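Local coordinates for protein esterase LipW (Mycobacterium marinum, PDB 3QH4) that is an esterase of the alpha/beta hydrolase fold that probably hydrolyses ester substrates with strict selectivity, at residues 12-24 / 285-297. Numbering follows the deposited sequence.
Sequences VDRLDPLLRAVAT and RACHGFDSLLPEW
Leu19, on the short N-terminal helix 17-20, packs against segment 285-297, which follows the last strand (278-283) of the alpha/beta hydrolase sheet, runs through strand 286-287 and helix 290-293, and carries His288, hydrogen-bonded to Ser166 and Asp258 in a probable catalytic triad. Leu19 turns CG away from its own N (chi1 -177°), driving CD2 in among Ala286, Cys287, Phe290 CB and the rim of Trp297, while CD1 meets Leu293 CB. Its CB lies over one face of the indole, offset toward the rim. Val22 CG2 touches Leu293 CB and Leu294 CG at 3.9 Å; Leu15 CD2 meets Cys287 CB, and Leu18 CD1 reaches Trp297 CD1. Asp16 CB touches Trp297 CZ2 obliquely (3.4 Å). Cys287 N is buried without a polar partner.

Asp16 N donates a nearly straight hydrogen bond to Arg285 O (3.0 Å, 171°). Of its carboxylate, OD1 caps helix 17-20, accepting from Leu18 N through its anti lone pair; OD2 forms a long salt bridge to Arg285 NH1 (3.9 Å) without an N-H aimed at it, and a water joins OD2 to Trp297 NE1. The Arg285 guanidinium lays one face over Asp16 CA. Its NH2 comes 4.1 Å from Arg20 NH2, a like-charge pair bridged by a water that Arg285 NH2 holds weakly, while Arg20 NH2 also donates to Leu15 O; a second water, 2.9 Å from Arg285 NH2, donates to Asp13 O.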
loop_
_atom_site.group_PDB
_atom_site.type_symbol
_atom_site.label_atom_id
_atom_site.label_comp_id
_atom_site.label_asym_id
_atom_site.label_seq_id
_atom_site.Cartn_x
_atom_site.Cartn_y
_atom_site.Cartn_z
ATOM N N VAL A 12 -0.103 23.972 2.901
ATOM C CA VAL A 12 -1.154 23.845 1.880
ATOM C C VAL A 12 -0.832 24.639 0.611
ATOM O O VAL A 12 -1.289 24.273 -0.480
ATOM C CB VAL A 12 -2.565 24.156 2.432
ATOM C CG1 VAL A 12 -2.855 23.240 3.605
ATOM C CG2 VAL A 12 -2.702 25.607 2.803
ATOM N N ASP A 13 -0.041 25.699 0.752
ATOM C CA ASP A 13 0.370 26.515 -0.387
ATOM C C ASP A 13 1.237 25.719 -1.365
ATOM O O ASP A 13 1.382 26.117 -2.530
ATOM C CB ASP A 13 1.099 27.798 0.072
ATOM C CG ASP A 13 2.401 27.528 0.847
ATOM O OD1 ASP A 13 2.415 26.675 1.758
ATOM O OD2 ASP A 13 3.421 28.210 0.533
ATOM N N ARG A 14 1.816 24.603 -0.890
ATOM C CA ARG A 14 2.705 23.811 -1.731
ATOM C C ARG A 14 1.956 22.729 -2.496
ATOM O O ARG A 14 2.566 21.949 -3.225
ATOM C CB ARG A 14 3.841 23.232 -0.886
ATOM C CG ARG A 14 4.786 24.377 -0.446
ATOM C CD ARG A 14 5.835 23.963 0.529
ATOM N NE ARG A 14 6.857 23.092 -0.053
ATOM C CZ ARG A 14 7.744 22.437 0.701
ATOM N NH1 ARG A 14 7.720 22.565 2.044
ATOM N NH2 ARG A 14 8.633 21.644 0.126
ATOM N N LEU A 15 0.631 22.700 -2.347
ATOM C CA LEU A 15 -0.197 21.697 -3.039
ATOM C C LEU A 15 -0.865 22.337 -4.224
ATOM O O LEU A 15 -1.168 23.523 -4.209
ATOM C CB LEU A 15 -1.296 21.160 -2.104
ATOM C CG LEU A 15 -0.821 20.527 -0.789
ATOM C CD1 LEU A 15 -1.976 20.027 0.030
ATOM C CD2 LEU A 15 0.144 19.376 -1.117
ATOM N N ASP A 16 -1.110 21.529 -5.258
ATOM C CA ASP A 16 -1.927 21.954 -6.384
ATOM C C ASP A 16 -3.279 22.495 -5.854
ATOM O O ASP A 16 -3.890 21.883 -4.975
ATOM C CB ASP A 16 -2.182 20.752 -7.314
ATOM C CG ASP A 16 -2.855 21.165 -8.619
ATOM O OD1 ASP A 16 -4.045 21.512 -8.594
ATOM O OD2 ASP A 16 -2.167 21.155 -9.674
ATOM N N PRO A 17 -3.769 23.614 -6.423
ATOM C CA PRO A 17 -5.050 24.159 -5.936
ATOM C C PRO A 17 -6.205 23.142 -5.962
ATOM O O PRO A 17 -7.058 23.174 -5.091
ATOM C CB PRO A 17 -5.353 25.331 -6.885
ATOM C CG PRO A 17 -4.100 25.599 -7.642
ATOM C CD PRO A 17 -3.104 24.491 -7.412
ATOM N N LEU A 18 -6.221 22.223 -6.913
ATOM C CA LEU A 18 -7.328 21.251 -6.964
ATOM C C LEU A 18 -7.250 20.327 -5.762
ATOM O O LEU A 18 -8.266 19.945 -5.159
ATOM C CB LEU A 18 -7.291 20.423 -8.264
ATOM C CG LEU A 18 -7.536 21.146 -9.587
ATOM C CD1 LEU A 18 -7.217 20.232 -10.805
ATOM C CD2 LEU A 18 -8.986 21.624 -9.653
ATOM N N LEU A 19 -6.029 19.962 -5.401
ATOM C CA LEU A 19 -5.836 19.102 -4.261
ATOM C C LEU A 19 -5.982 19.856 -2.954
ATOM O O LEU A 19 -6.585 19.343 -2.010
ATOM C CB LEU A 19 -4.476 18.388 -4.360
ATOM C CG LEU A 19 -4.156 17.388 -3.266
ATOM C CD1 LEU A 19 -5.122 16.212 -3.277
ATOM C CD2 LEU A 19 -2.672 16.932 -3.477
ATOM N N ARG A 20 -5.493 21.096 -2.921
ATOM C CA ARG A 20 -5.656 21.982 -1.776
ATOM C C ARG A 20 -7.112 22.107 -1.336
ATOM O O ARG A 20 -7.380 22.247 -0.148
ATOM C CB ARG A 20 -5.124 23.373 -2.111
ATOM C CG ARG A 20 -4.814 24.239 -0.886
ATOM C CD ARG A 20 -4.452 25.659 -1.341
ATOM N NE ARG A 20 -3.351 25.608 -2.280
ATOM C CZ ARG A 20 -3.158 26.459 -3.290
ATOM N NH1 ARG A 20 -4.005 27.472 -3.488
ATOM N NH2 ARG A 20 -2.098 26.309 -4.094
ATOM N N ALA A 21 -8.042 22.081 -2.294
ATOM C CA ALA A 21 -9.451 22.239 -1.981
ATOM C C ALA A 21 -10.026 21.104 -1.143
ATOM O O ALA A 21 -11.015 21.307 -0.432
ATOM C CB ALA A 21 -10.272 22.404 -3.289
ATOM N N VAL A 22 -9.414 19.918 -1.217
ATOM C CA VAL A 22 -9.897 18.730 -0.476
ATOM C C VAL A 22 -8.980 18.281 0.664
ATOM O O VAL A 22 -9.408 17.519 1.551
ATOM C CB VAL A 22 -10.212 17.494 -1.409
ATOM C CG1 VAL A 22 -11.398 17.788 -2.344
ATOM C CG2 VAL A 22 -8.979 17.026 -2.215
ATOM N N ALA A 23 -7.739 18.751 0.649
ATOM C CA ALA A 23 -6.771 18.371 1.687
ATOM C C ALA A 23 -6.786 19.414 2.798
ATOM O O ALA A 23 -5.819 20.156 2.983
ATOM C CB ALA A 23 -5.384 18.218 1.073
ATOM N N THR A 24 -7.905 19.476 3.536
ATOM C CA THR A 24 -8.165 20.611 4.439
ATOM C C THR A 24 -7.968 20.305 5.914
ATOM O O THR A 24 -8.123 21.194 6.772
ATOM C CB THR A 24 -9.587 21.106 4.238
ATOM O OG1 THR A 24 -10.464 19.996 4.433
ATOM C CG2 THR A 24 -9.754 21.643 2.820
ATOM N N ARG A 285 3.661 18.830 -5.971
ATOM C CA ARG A 285 2.455 19.525 -5.467
ATOM C C ARG A 285 1.359 18.564 -4.952
ATOM O O ARG A 285 0.173 18.867 -5.005
ATOM C CB ARG A 285 1.916 20.494 -6.525
ATOM C CG ARG A 285 2.985 21.366 -7.162
ATOM C CD ARG A 285 2.369 22.379 -8.131
ATOM N NE ARG A 285 1.745 23.489 -7.431
ATOM C CZ ARG A 285 0.807 24.288 -7.950
ATOM N NH1 ARG A 285 0.313 24.081 -9.174
ATOM N NH2 ARG A 285 0.349 25.295 -7.226
ATOM N N ALA A 286 1.793 17.416 -4.422
ATOM C CA ALA A 286 0.912 16.357 -3.971
ATOM C C ALA A 286 1.288 15.885 -2.554
ATOM O O ALA A 286 2.454 15.651 -2.262
ATOM C CB ALA A 286 0.969 15.154 -4.967
ATOM N N CYS A 287 0.273 15.725 -1.707
ATOM C CA CYS A 287 0.420 15.225 -0.325
ATOM C C CYS A 287 0.166 13.743 -0.255
ATOM O O CYS A 287 -0.290 13.134 -1.236
ATOM C CB CYS A 287 -0.571 15.976 0.597
ATOM S SG CYS A 287 -2.322 15.660 0.204
ATOM N N HIS A 288 0.476 13.117 0.886
ATOM C CA HIS A 288 0.129 11.705 1.046
ATOM C C HIS A 288 -1.354 11.467 0.778
ATOM O O HIS A 288 -2.214 12.225 1.243
ATOM C CB HIS A 288 0.427 11.268 2.478
ATOM C CG HIS A 288 0.563 9.789 2.625
ATOM N ND1 HIS A 288 1.681 9.113 2.199
ATOM C CD2 HIS A 288 -0.258 8.859 3.176
ATOM C CE1 HIS A 288 1.554 7.823 2.478
ATOM N NE2 HIS A 288 0.391 7.647 3.088
ATOM N N GLY A 289 -1.645 10.425 0.024
ATOM C CA GLY A 289 -3.016 10.005 -0.212
ATOM C C GLY A 289 -3.644 10.775 -1.361
ATOM O O GLY A 289 -4.862 10.712 -1.518
ATOM N N PHE A 290 -2.829 11.481 -2.171
ATOM C CA PHE A 290 -3.380 12.333 -3.257
ATOM C C PHE A 290 -4.322 11.594 -4.206
ATOM O O PHE A 290 -5.352 12.145 -4.602
ATOM C CB PHE A 290 -2.278 13.077 -4.040
ATOM C CG PHE A 290 -1.351 12.174 -4.849
ATOM C CD1 PHE A 290 -0.174 11.682 -4.262
ATOM C CD2 PHE A 290 -1.645 11.852 -6.195
ATOM C CE1 PHE A 290 0.711 10.892 -4.997
ATOM C CE2 PHE A 290 -0.787 11.059 -6.934
ATOM C CZ PHE A 290 0.397 10.566 -6.332
ATOM N N ASP A 291 -3.990 10.347 -4.529
ATOM C CA ASP A 291 -4.782 9.598 -5.499
ATOM C C ASP A 291 -6.082 9.071 -4.900
ATOM O O ASP A 291 -7.012 8.766 -5.662
ATOM C CB ASP A 291 -3.983 8.457 -6.124
ATOM C CG ASP A 291 -3.472 7.488 -5.074
ATOM O OD1 ASP A 291 -2.717 7.929 -4.182
ATOM O OD2 ASP A 291 -3.873 6.303 -5.108
ATOM N N SER A 292 -6.154 8.995 -3.563
ATOM C CA SER A 292 -7.410 8.695 -2.847
ATOM C C SER A 292 -8.289 9.930 -2.697
ATOM O O SER A 292 -9.535 9.850 -2.853
ATOM C CB SER A 292 -7.083 8.113 -1.463
ATOM O OG SER A 292 -6.407 6.873 -1.617
ATOM N N LEU A 293 -7.663 11.068 -2.391
ATOM C CA LEU A 293 -8.370 12.339 -2.233
ATOM C C LEU A 293 -9.008 12.820 -3.533
ATOM O O LEU A 293 -10.122 13.361 -3.506
ATOM C CB LEU A 293 -7.450 13.440 -1.669
ATOM C CG LEU A 293 -6.975 13.242 -0.210
ATOM C CD1 LEU A 293 -5.685 14.025 0.071
ATOM C CD2 LEU A 293 -8.069 13.639 0.805
ATOM N N LEU A 294 -8.307 12.612 -4.647
ATOM C CA LEU A 294 -8.751 13.138 -5.944
ATOM C C LEU A 294 -8.445 12.141 -7.047
ATOM O O LEU A 294 -7.547 12.368 -7.837
ATOM C CB LEU A 294 -8.021 14.450 -6.262
ATOM C CG LEU A 294 -8.560 15.805 -5.868
ATOM C CD1 LEU A 294 -7.814 16.926 -6.608
ATOM C CD2 LEU A 294 -10.086 15.909 -6.119
ATOM N N PRO A 295 -9.196 11.028 -7.116
ATOM C CA PRO A 295 -8.753 9.997 -8.077
ATOM C C PRO A 295 -8.909 10.403 -9.546
ATOM O O PRO A 295 -8.258 9.810 -10.415
ATOM C CB PRO A 295 -9.630 8.784 -7.753
ATOM C CG PRO A 295 -10.685 9.259 -6.845
ATOM C CD PRO A 295 -10.265 10.566 -6.222
ATOM N N GLU A 296 -9.715 11.433 -9.829
ATOM C CA GLU A 296 -9.864 11.871 -11.230
ATOM C C GLU A 296 -8.843 12.939 -11.662
ATOM O O GLU A 296 -8.781 13.327 -12.822
ATOM C CB GLU A 296 -11.287 12.402 -11.496
ATOM C CG GLU A 296 -12.395 11.701 -10.771
ATOM C CD GLU A 296 -12.490 10.220 -11.046
ATOM O OE1 GLU A 296 -11.998 9.755 -12.094
ATOM O OE2 GLU A 296 -13.079 9.529 -10.185
ATOM N N TRP A 297 -8.061 13.435 -10.717
ATOM C CA TRP A 297 -7.115 14.472 -11.007
ATOM C C TRP A 297 -6.079 13.948 -11.994
ATOM O O TRP A 297 -5.699 12.797 -11.936
ATOM C CB TRP A 297 -6.458 14.868 -9.681
ATOM C CG TRP A 297 -5.384 15.934 -9.713
ATOM C CD1 TRP A 297 -5.328 17.042 -10.521
ATOM C CD2 TRP A 297 -4.295 16.038 -8.805
ATOM N NE1 TRP A 297 -4.204 17.777 -10.219
ATOM C CE2 TRP A 297 -3.564 17.190 -9.161
ATOM C CE3 TRP A 297 -3.815 15.216 -7.757
ATOM C CZ2 TRP A 297 -2.391 17.572 -8.500
ATOM C CZ3 TRP A 297 -2.662 15.591 -7.097
ATOM C CH2 TRP A 297 -1.949 16.774 -7.481
HETATM O O HOH W 1 2.272 25.371 -5.089
HETATM O O HOH W 2 -3.249 19.916 -11.865
HETATM O O HOH W 3 -0.815 27.797 -6.380
#